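Long-range contacts in serine-rich Repeat Adhesion Glycoprotein (Srr1) (Streptococcus agalactiae, PDB 4MBO), which binds fibrinogen as a streptococcal surface adhesion glycoprotein, consistent with a role in attachment to host tissue: residues 167-172 and 196-202; 210-216 and 296-302; 13-18 and 48-52. All blocks are in the same frame, centred on the assembly; numbering follows the deposited sequence.

Contact 1: residues 167-172 and 196-202; sequences TNVKTN and EGKEMYF
Lys170 and Tyr201 form the hydrogen-bonded pair of this contact. Lys170 N donates to Tyr201 O and Tyr201 N returns a bond to Lys170 O, both at 2.8 Å. Their side chains share one face of the sheet. The Tyr201 ring swings back along the partner strand because its CG is anti to the backbone N (chi1 168°). Thr167 O then meets the ring edge in the ring plane, 3.6 Å from Tyr201 CE2. The ammonium end of Lys170 leads away to a salt bridge with Glu165.

On the other face Val169 and Phe202 lie side by side, pointing the same way. Phe202 CE1 is the meeting point: Val169 CG1 lies at the ring edge, 4.0 Å from it, and Thr171 CG2 is 3.7 Å from it.

Farther along, the strands part and the Asn172 amide spans the gap. Asn172 OD1 accepts from Glu196 N at 2.9 Å, with an N-H...O angle of 167° and the donor tilted 31° from the carbonyl plane. Asn172 ND2 donates to a water, and this water donates to Glu199 O. The same nitrogen bonds Asn194 OD1, which also accepts from Lys198 N. Bonds at both ends should fix the amide rotation. Met200 SD receives a weak bond from Asn172 N, 3.6 Å away.

Outside the pair, Thr171 OG1 bonds Ser310 OG. The segments belong to a long antiparallel beta hairpin of strands 169-181 and 186-202. Its regular pairing gives way at 196-199 to a loop held by an asparagine and a water, within the C-terminal region of a fibrinogen-binding adhesin.

Contact 2: residues 210-216 and 296-302; sequences YTIIGSD and VLYSTVS
Thr300 OG1 is gripped twice: it accepts from Ile212 N at 3.0 Å and donates to Ser302 OG at 2.8 Å. These residues lie on neighbouring antiparallel strands, 210-215 and 295-302, in a sheet of the fibrinogen-binding adhesin region.

The usual backbone pairing is altered here. Thr300 N donates to Ile212 O, but Ile212 N turns to the hydroxyl instead of to a carbonyl. The hydroxyl reaches it because it stands between its own backbone N and carbonyl carbon (chi1 74°). Thr300 O takes a side-chain donor, Thr211 OG1, at 2.9 Å. Thr211 OG1 has a second partner in Trp273. Regular pairs flank the spot: Tyr210 with Ser302, and Gly214 with Tyr298.

Tyr298 folds over the partner strand. Its ring covers the Gly214 backbone, with Gly214 N over the ring centre and Gly214 CA 4.0 Å from the centroid in a CH-pi contact. Lys311 makes a cation-pi contact with the ring. Asp216 OD1 approaches the ring obliquely, 3.5 Å from Tyr298 CD2, with the carboxylate and ring planes 20° apart. Tyr298 OH bonds Gln306 and lies 2.6 Å from a water in the ring plane.

Contact 3: residues 13-18 and 48-52; sequences VSSELQ and AFSIA
A loop ahead of the first strand of the N-terminal region pairs with strand 43-51, which belongs to a bacterial Ig domain. The junction is one antiparallel hydrogen-bonded pair, Gln18 with Ser50. Gln18 N donates to Ser50 O at 2.8 Å. Ser50 N donates to Gln18 O at 2.9 Å with an N-H...O angle of 172°.

Next to this pair Leu17 fills the angle between Phe49 and Ile51. Leu17 CD1 sits over the centre of the Phe49 ring, 3.9 Å from its centroid, in a CH-pi contact. The other branch, Leu17 CD2, touches Phe49 CE1 at 3.4 Å and Ile51 CD1 at 3.5 Å. Ile51 stretches toward the loop because its CG1 is anti to the backbone N (chi1 -173°). There its CD1 meets Val13 CG2 tip to tip at 3.4 Å, a tight fit.

The turn before Leu17 is held by Glu16 N bonding Val13 O at 2.9 Å. Phe60 packs edge-to-face with Phe49, and Trp106 touches Val13, Phe49 and Ile51. Two backbone bonds thus set the register, while a nonpolar layer of Val13, Leu17, Phe49 and Ile51 seats the loop on the domain core.

Overall arrangement
Along the chain the three contacts come in series. Contact 3 closes first, then contact 1, then contact 2. Contact 3 lies toward one end of the molecule, where a loop meets a strand of the Ig domain region. Contacts 1 and 2 lie on the opposite side of the chain's centre, both in the C-terminal adhesin region. Their centres are about 17 Å apart and they touch: Thr171 and Met200 pack on Val301, and Phe202 on Ser302. They belong to two different sheets that meet there. Contact 3 touches neither, with nearest atoms about 42 Å from contact 1 and about 37 Å from contact 2. This is consistent with an elongated, mainly beta chain with separately packed regions.

Contact 1: residues 167-172 and 196-202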
loop_
_atom_site.group_PDB
_atom_site.type_symbol
_atom_site.label_atom_id
_atom_site.label_comp_id
_atom_site.label_asym_id
_atom_site.label_seq_id
_atom_site.Cartn_x
_atom_site.Cartn_y
_atom_site.Cartn_z
ATOM N N THR A 167 -33.883 -8.329 -2.660
ATOM C CA THR A 167 -34.621 -9.212 -1.819
ATOM C C THR A 167 -34.013 -10.612 -1.690
ATOM O O THR A 167 -33.919 -11.167 -0.587
ATOM C CB THR A 167 -36.080 -9.309 -2.324
ATOM O OG1 THR A 167 -36.652 -7.998 -2.317
ATOM C CG2 THR A 167 -36.874 -10.217 -1.462
ATOM N N ASN A 168 -33.524 -11.162 -2.804
ATOM C CA ASN A 168 -33.043 -12.531 -2.822
ATOM C C ASN A 168 -31.516 -12.727 -2.692
ATOM O O ASN A 168 -31.045 -13.848 -2.484
ATOM C CB ASN A 168 -33.560 -13.244 -4.104
ATOM C CG ASN A 168 -33.247 -12.466 -5.418
ATOM O OD1 ASN A 168 -32.963 -11.261 -5.419
ATOM N ND2 ASN A 168 -33.326 -13.174 -6.541
ATOM N N VAL A 169 -30.794 -11.632 -2.866
ATOM C CA VAL A 169 -29.332 -11.602 -2.869
ATOM C C VAL A 169 -28.830 -10.341 -2.198
ATOM O O VAL A 169 -29.130 -9.223 -2.634
ATOM C CB VAL A 169 -28.811 -11.665 -4.341
ATOM C CG1 VAL A 169 -27.340 -11.314 -4.439
ATOM C CG2 VAL A 169 -29.132 -13.024 -4.934
ATOM N N LYS A 170 -28.046 -10.512 -1.125
ATOM C CA LYS A 170 -27.425 -9.407 -0.409
ATOM C C LYS A 170 -25.962 -9.816 -0.245
ATOM O O LYS A 170 -25.651 -10.819 0.439
ATOM C CB LYS A 170 -28.073 -9.193 0.961
ATOM C CG LYS A 170 -29.591 -9.171 0.878
ATOM C CD LYS A 170 -30.246 -9.122 2.263
ATOM C CE LYS A 170 -31.760 -9.134 2.168
ATOM N NZ LYS A 170 -32.297 -7.958 1.440
ATOM N N THR A 171 -25.083 -9.072 -0.894
ATOM C CA THR A 171 -23.670 -9.374 -0.849
ATOM C C THR A 171 -22.854 -8.095 -0.882
ATOM O O THR A 171 -23.340 -7.047 -1.297
ATOM C CB THR A 171 -23.227 -10.269 -2.036
ATOM O OG1 THR A 171 -23.553 -9.621 -3.271
ATOM C CG2 THR A 171 -23.905 -11.620 -2.037
ATOM N N ASN A 172 -21.619 -8.162 -0.405
ATOM C CA ASN A 172 -20.686 -7.046 -0.542
ATOM C C ASN A 172 -19.255 -7.556 -0.419
ATOM O O ASN A 172 -18.991 -8.464 0.332
ATOM C CB ASN A 172 -20.962 -5.863 0.399
ATOM C CG ASN A 172 -20.705 -6.162 1.864
ATOM O OD1 ASN A 172 -19.654 -5.799 2.377
ATOM N ND2 ASN A 172 -21.666 -6.798 2.538
ATOM N N GLU A 196 -18.658 -4.227 4.653
ATOM C CA GLU A 196 -19.676 -3.288 5.126
ATOM C C GLU A 196 -20.340 -3.693 6.460
ATOM O O GLU A 196 -21.047 -2.895 7.083
ATOM C CB GLU A 196 -20.770 -3.124 4.055
ATOM C CG GLU A 196 -20.274 -2.577 2.728
ATOM C CD GLU A 196 -20.110 -1.083 2.747
ATOM O OE1 GLU A 196 -21.154 -0.395 2.799
ATOM O OE2 GLU A 196 -18.959 -0.596 2.710
ATOM N N GLY A 197 -20.133 -4.929 6.883
ATOM C CA GLY A 197 -20.755 -5.405 8.119
ATOM C C GLY A 197 -22.274 -5.395 8.011
ATOM O O GLY A 197 -22.964 -4.825 8.870
ATOM N N LYS A 198 -22.779 -6.029 6.952
ATOM C CA LYS A 198 -24.213 -6.153 6.680
ATOM C C LYS A 198 -24.579 -7.628 6.641
ATOM O O LYS A 198 -23.710 -8.492 6.572
ATOM C CB LYS A 198 -24.556 -5.572 5.301
ATOM C CG LYS A 198 -24.086 -4.154 5.023
ATOM C CD LYS A 198 -24.363 -3.739 3.567
ATOM C CE LYS A 198 -25.856 -3.773 3.237
ATOM N NZ LYS A 198 -26.210 -3.203 1.900
ATOM N N GLU A 199 -25.867 -7.940 6.696
ATOM C CA GLU A 199 -26.255 -9.321 6.481
ATOM C C GLU A 199 -25.937 -9.656 5.014
ATOM O O GLU A 199 -26.177 -8.827 4.114
ATOM C CB GLU A 199 -27.740 -9.518 6.723
ATOM C CG GLU A 199 -28.143 -9.341 8.184
ATOM C CD GLU A 199 -27.516 -10.393 9.111
ATOM O OE1 GLU A 199 -27.377 -11.555 8.657
ATOM O OE2 GLU A 199 -27.193 -10.077 10.298
ATOM N N MET A 200 -25.393 -10.842 4.786
ATOM C CA MET A 200 -25.188 -11.365 3.428
ATOM C C MET A 200 -26.102 -12.578 3.326
ATOM O O MET A 200 -26.233 -13.343 4.274
ATOM C CB MET A 200 -23.738 -11.703 3.105
ATOM C CG MET A 200 -22.820 -10.502 3.289
ATOM S SD MET A 200 -21.358 -10.552 2.245
ATOM C CE MET A 200 -20.805 -12.187 2.629
ATOM N N TYR A 201 -26.732 -12.737 2.178
ATOM C CA TYR A 201 -27.758 -13.733 2.020
ATOM C C TYR A 201 -28.054 -14.107 0.584
ATOM O O TYR A 201 -28.104 -13.233 -0.291
ATOM C CB TYR A 201 -29.030 -13.130 2.637
ATOM C CG TYR A 201 -30.366 -13.807 2.392
ATOM C CD1 TYR A 201 -30.722 -14.959 3.098
ATOM C CD2 TYR A 201 -31.326 -13.229 1.560
ATOM C CE1 TYR A 201 -31.956 -15.552 2.939
ATOM C CE2 TYR A 201 -32.581 -13.825 1.396
ATOM C CZ TYR A 201 -32.881 -14.979 2.085
ATOM O OH TYR A 201 -34.121 -15.563 1.937
ATOM N N PHE A 202 -28.285 -15.396 0.382
ATOM C CA PHE A 202 -28.823 -15.948 -0.853
ATOM C C PHE A 202 -30.080 -16.706 -0.439
ATOM O O PHE A 202 -30.016 -17.596 0.416
ATOM C CB PHE A 202 -27.925 -16.995 -1.545
ATOM C CG PHE A 202 -26.738 -16.452 -2.281
ATOM C CD1 PHE A 202 -26.623 -15.118 -2.637
ATOM C CD2 PHE A 202 -25.769 -17.333 -2.743
ATOM C CE1 PHE A 202 -25.541 -14.664 -3.358
ATOM C CE2 PHE A 202 -24.696 -16.892 -3.508
ATOM C CZ PHE A 202 -24.568 -15.543 -3.800
HETATM O O HOH W 1 -24.458 -7.553 1.946
#

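Contact 2: residues 210-216 and 296-302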
loop_
_atom_site.group_PDB
_atom_site.type_symbol
_atom_site.label_atom_id
_atom_site.label_comp_id
_atom_site.label_asym_id
_atom_site.label_seq_id
_atom_site.Cartn_x
_atom_site.Cartn_y
_atom_site.Cartn_z
ATOM N N TYR A 210 -20.304 -18.218 -2.000
ATOM C CA TYR A 210 -18.943 -18.584 -2.395
ATOM C C TYR A 210 -18.124 -17.324 -2.655
ATOM O O TYR A 210 -18.657 -16.246 -2.926
ATOM C CB TYR A 210 -18.897 -19.421 -3.685
ATOM C CG TYR A 210 -19.494 -20.777 -3.646
ATOM C CD1 TYR A 210 -20.873 -20.945 -3.777
ATOM C CD2 TYR A 210 -18.706 -21.928 -3.553
ATOM C CE1 TYR A 210 -21.445 -22.199 -3.767
ATOM C CE2 TYR A 210 -19.286 -23.192 -3.519
ATOM C CZ TYR A 210 -20.654 -23.316 -3.642
ATOM O OH TYR A 210 -21.288 -24.541 -3.641
ATOM N N THR A 211 -16.811 -17.473 -2.520
ATOM C CA THR A 211 -15.857 -16.455 -2.979
ATOM C C THR A 211 -14.962 -17.071 -4.043
ATOM O O THR A 211 -14.356 -18.108 -3.826
ATOM C CB THR A 211 -15.043 -15.837 -1.856
ATOM O OG1 THR A 211 -15.874 -14.932 -1.143
ATOM C CG2 THR A 211 -13.818 -15.101 -2.392
ATOM N N ILE A 212 -14.977 -16.459 -5.238
ATOM C CA ILE A 212 -14.139 -16.858 -6.324
ATOM C C ILE A 212 -13.086 -15.746 -6.502
ATOM O O ILE A 212 -13.401 -14.540 -6.504
ATOM C CB ILE A 212 -14.890 -16.963 -7.659
ATOM C CG1 ILE A 212 -16.207 -17.761 -7.546
ATOM C CG2 ILE A 212 -13.950 -17.517 -8.724
ATOM C CD1 ILE A 212 -16.087 -19.068 -6.867
ATOM N N ILE A 213 -11.836 -16.170 -6.639
ATOM C CA ILE A 213 -10.712 -15.268 -6.908
ATOM C C ILE A 213 -10.133 -15.741 -8.230
ATOM O O ILE A 213 -9.800 -16.929 -8.397
ATOM C CB ILE A 213 -9.680 -15.325 -5.788
ATOM C CG1 ILE A 213 -10.316 -14.717 -4.510
ATOM C CG2 ILE A 213 -8.408 -14.577 -6.184
ATOM C CD1 ILE A 213 -9.621 -15.082 -3.234
ATOM N N GLY A 214 -10.023 -14.837 -9.194
ATOM C CA GLY A 214 -9.515 -15.220 -10.507
ATOM C C GLY A 214 -8.983 -14.008 -11.231
ATOM O O GLY A 214 -8.704 -12.996 -10.590
ATOM N N SER A 215 -8.805 -14.134 -12.547
ATOM C CA SER A 215 -8.331 -12.981 -13.339
ATOM C C SER A 215 -9.124 -12.880 -14.635
ATOM O O SER A 215 -9.600 -13.884 -15.175
ATOM C CB SER A 215 -6.822 -13.030 -13.560
ATOM O OG SER A 215 -6.404 -14.237 -14.155
ATOM N N ASP A 216 -9.276 -11.643 -15.109
ATOM C CA ASP A 216 -10.062 -11.360 -16.309
ATOM C C ASP A 216 -9.220 -11.515 -17.575
ATOM O O ASP A 216 -9.270 -12.561 -18.230
ATOM C CB ASP A 216 -10.675 -9.950 -16.206
ATOM C CG ASP A 216 -11.709 -9.835 -15.071
ATOM O OD1 ASP A 216 -12.674 -10.647 -15.059
ATOM O OD2 ASP A 216 -11.579 -8.912 -14.219
ATOM N N VAL A 296 -5.105 -8.336 -14.037
ATOM C CA VAL A 296 -6.125 -7.829 -13.161
ATOM C C VAL A 296 -6.773 -9.005 -12.437
ATOM O O VAL A 296 -7.300 -9.897 -13.058
ATOM C CB VAL A 296 -7.224 -7.115 -13.961
ATOM C CG1 VAL A 296 -8.271 -6.541 -13.018
ATOM C CG2 VAL A 296 -6.624 -6.018 -14.852
ATOM N N LEU A 297 -6.736 -8.980 -11.119
ATOM C CA LEU A 297 -7.380 -10.030 -10.348
ATOM C C LEU A 297 -8.749 -9.532 -9.939
ATOM O O LEU A 297 -8.973 -8.327 -9.814
ATOM C CB LEU A 297 -6.584 -10.297 -9.088
ATOM C CG LEU A 297 -5.243 -11.027 -9.315
ATOM C CD1 LEU A 297 -4.296 -10.761 -8.137
ATOM C CD2 LEU A 297 -5.500 -12.514 -9.562
ATOM N N TYR A 298 -9.646 -10.465 -9.680
ATOM C CA TYR A 298 -10.961 -10.124 -9.167
ATOM C C TYR A 298 -11.332 -11.094 -8.071
ATOM O O TYR A 298 -10.767 -12.199 -7.943
ATOM C CB TYR A 298 -12.047 -10.194 -10.222
ATOM C CG TYR A 298 -12.338 -11.586 -10.756
ATOM C CD1 TYR A 298 -13.189 -12.438 -10.076
ATOM C CD2 TYR A 298 -11.780 -12.043 -11.953
ATOM C CE1 TYR A 298 -13.477 -13.715 -10.542
ATOM C CE2 TYR A 298 -12.068 -13.316 -12.441
ATOM C CZ TYR A 298 -12.915 -14.154 -11.745
ATOM O OH TYR A 298 -13.213 -15.453 -12.189
ATOM N N SER A 299 -12.267 -10.643 -7.246
ATOM C CA SER A 299 -12.857 -11.466 -6.172
ATOM C C SER A 299 -14.347 -11.304 -6.159
ATOM O O SER A 299 -14.872 -10.228 -6.467
ATOM C CB SER A 299 -12.344 -11.010 -4.795
ATOM O OG SER A 299 -10.946 -11.120 -4.720
ATOM N N THR A 300 -15.046 -12.348 -5.723
ATOM C CA THR A 300 -16.486 -12.265 -5.629
ATOM C C THR A 300 -17.023 -12.726 -4.287
ATOM O O THR A 300 -16.327 -13.357 -3.516
ATOM C CB THR A 300 -17.190 -13.198 -6.650
ATOM O OG1 THR A 300 -17.073 -14.568 -6.223
ATOM C CG2 THR A 300 -16.670 -13.031 -8.056
ATOM N N VAL A 301 -18.301 -12.413 -4.075
ATOM C CA VAL A 301 -19.128 -13.105 -3.116
ATOM C C VAL A 301 -20.321 -13.448 -4.043
ATOM O O VAL A 301 -21.093 -12.534 -4.441
ATOM C CB VAL A 301 -19.549 -12.281 -1.913
ATOM C CG1 VAL A 301 -20.566 -13.062 -1.103
ATOM C CG2 VAL A 301 -18.359 -11.964 -1.051
ATOM N N SER A 302 -20.426 -14.713 -4.448
ATOM C CA SER A 302 -21.368 -15.074 -5.515
ATOM C C SER A 302 -21.680 -16.534 -5.474
ATOM O O SER A 302 -21.224 -17.244 -4.597
ATOM C CB SER A 302 -20.700 -14.804 -6.893
ATOM O OG SER A 302 -19.535 -15.661 -7.113
HETATM O O HOH W 2 -11.936 -16.293 -14.263
#

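Contact 3: residues 13-18 and 48-52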
loop_
_atom_site.group_PDB
_atom_site.type_symbol
_atom_site.label_atom_id
_atom_site.label_comp_id
_atom_site.label_asym_id
_atom_site.label_seq_id
_atom_site.Cartn_x
_atom_site.Cartn_y
_atom_site.Cartn_z
ATOM N N VAL A 13 25.599 15.901 9.270
ATOM C CA VAL A 13 25.927 17.211 8.685
ATOM C C VAL A 13 24.718 18.051 8.201
ATOM O O VAL A 13 24.912 19.081 7.540
ATOM C CB VAL A 13 26.955 17.040 7.515
ATOM C CG1 VAL A 13 26.383 16.263 6.307
ATOM C CG2 VAL A 13 27.488 18.386 7.072
ATOM N N SER A 14 23.488 17.657 8.572
ATOM C CA SER A 14 22.286 18.374 8.131
ATOM C C SER A 14 22.308 19.846 8.514
ATOM O O SER A 14 21.696 20.685 7.818
ATOM C CB SER A 14 21.018 17.775 8.755
ATOM O OG SER A 14 20.809 16.405 8.433
ATOM N N SER A 15 22.951 20.148 9.652
ATOM C CA SER A 15 23.026 21.534 10.148
ATOM C C SER A 15 24.009 22.430 9.371
ATOM O O SER A 15 24.005 23.658 9.582
ATOM C CB SER A 15 23.357 21.559 11.653
ATOM O OG SER A 15 24.656 21.049 11.900
ATOM N N GLU A 16 24.825 21.836 8.483
ATOM C CA GLU A 16 25.864 22.571 7.688
ATOM C C GLU A 16 25.481 22.772 6.201
ATOM O O GLU A 16 26.226 23.383 5.398
ATOM C CB GLU A 16 27.185 21.798 7.735
ATOM C CG GLU A 16 28.361 22.483 7.058
ATOM C CD GLU A 16 29.664 21.696 7.159
ATOM O OE1 GLU A 16 29.661 20.564 7.702
ATOM O OE2 GLU A 16 30.700 22.223 6.690
ATOM N N LEU A 17 24.357 22.198 5.818
ATOM C CA LEU A 17 23.889 22.331 4.455
ATOM C C LEU A 17 23.528 23.780 4.201
ATOM O O LEU A 17 23.008 24.437 5.097
ATOM C CB LEU A 17 22.662 21.430 4.259
ATOM C CG LEU A 17 22.869 19.955 4.596
ATOM C CD1 LEU A 17 21.619 19.165 4.328
ATOM C CD2 LEU A 17 24.029 19.375 3.819
ATOM N N GLN A 18 23.782 24.275 2.991
ATOM C CA GLN A 18 23.478 25.646 2.617
ATOM C C GLN A 18 22.477 25.709 1.473
ATOM O O GLN A 18 22.314 24.739 0.733
ATOM C CB GLN A 18 24.770 26.343 2.156
ATOM C CG GLN A 18 25.903 26.344 3.178
ATOM C CD GLN A 18 25.604 27.210 4.379
ATOM O OE1 GLN A 18 25.138 28.347 4.238
ATOM N NE2 GLN A 18 25.887 26.698 5.567
ATOM N N ALA A 48 16.888 20.332 -2.263
ATOM C CA ALA A 48 18.168 20.646 -2.852
ATOM C C ALA A 48 18.965 21.456 -1.847
ATOM O O ALA A 48 18.394 22.101 -0.951
ATOM C CB ALA A 48 17.973 21.447 -4.127
ATOM N N PHE A 49 20.277 21.434 -2.007
ATOM C CA PHE A 49 21.192 22.208 -1.169
ATOM C C PHE A 49 22.603 22.163 -1.762
ATOM O O PHE A 49 22.857 21.442 -2.737
ATOM C CB PHE A 49 21.236 21.648 0.281
ATOM C CG PHE A 49 21.689 20.223 0.373
ATOM C CD1 PHE A 49 23.038 19.889 0.460
ATOM C CD2 PHE A 49 20.749 19.191 0.378
ATOM C CE1 PHE A 49 23.455 18.572 0.536
ATOM C CE2 PHE A 49 21.168 17.872 0.432
ATOM C CZ PHE A 49 22.511 17.561 0.523
ATOM N N SER A 50 23.485 22.967 -1.183
ATOM C CA SER A 50 24.893 22.937 -1.457
ATOM C C SER A 50 25.638 22.635 -0.164
ATOM O O SER A 50 25.153 22.937 0.933
ATOM C CB SER A 50 25.387 24.289 -1.972
ATOM O OG SER A 50 24.854 24.541 -3.243
ATOM N N ILE A 51 26.836 22.061 -0.293
ATOM C CA ILE A 51 27.687 21.797 0.873
ATOM C C ILE A 51 29.157 21.912 0.414
ATOM O O ILE A 51 29.542 21.361 -0.635
ATOM C CB ILE A 51 27.331 20.449 1.565
ATOM C CG1 ILE A 51 28.122 20.303 2.859
ATOM C CG2 ILE A 51 27.560 19.243 0.655
ATOM C CD1 ILE A 51 27.564 19.248 3.782
ATOM N N ALA A 52 29.960 22.681 1.144
ATOM C CA ALA A 52 31.360 22.916 0.741
ATOM C C ALA A 52 32.193 21.647 0.642
ATOM O O ALA A 52 32.948 21.449 -0.320
ATOM C CB ALA A 52 32.009 23.899 1.700
#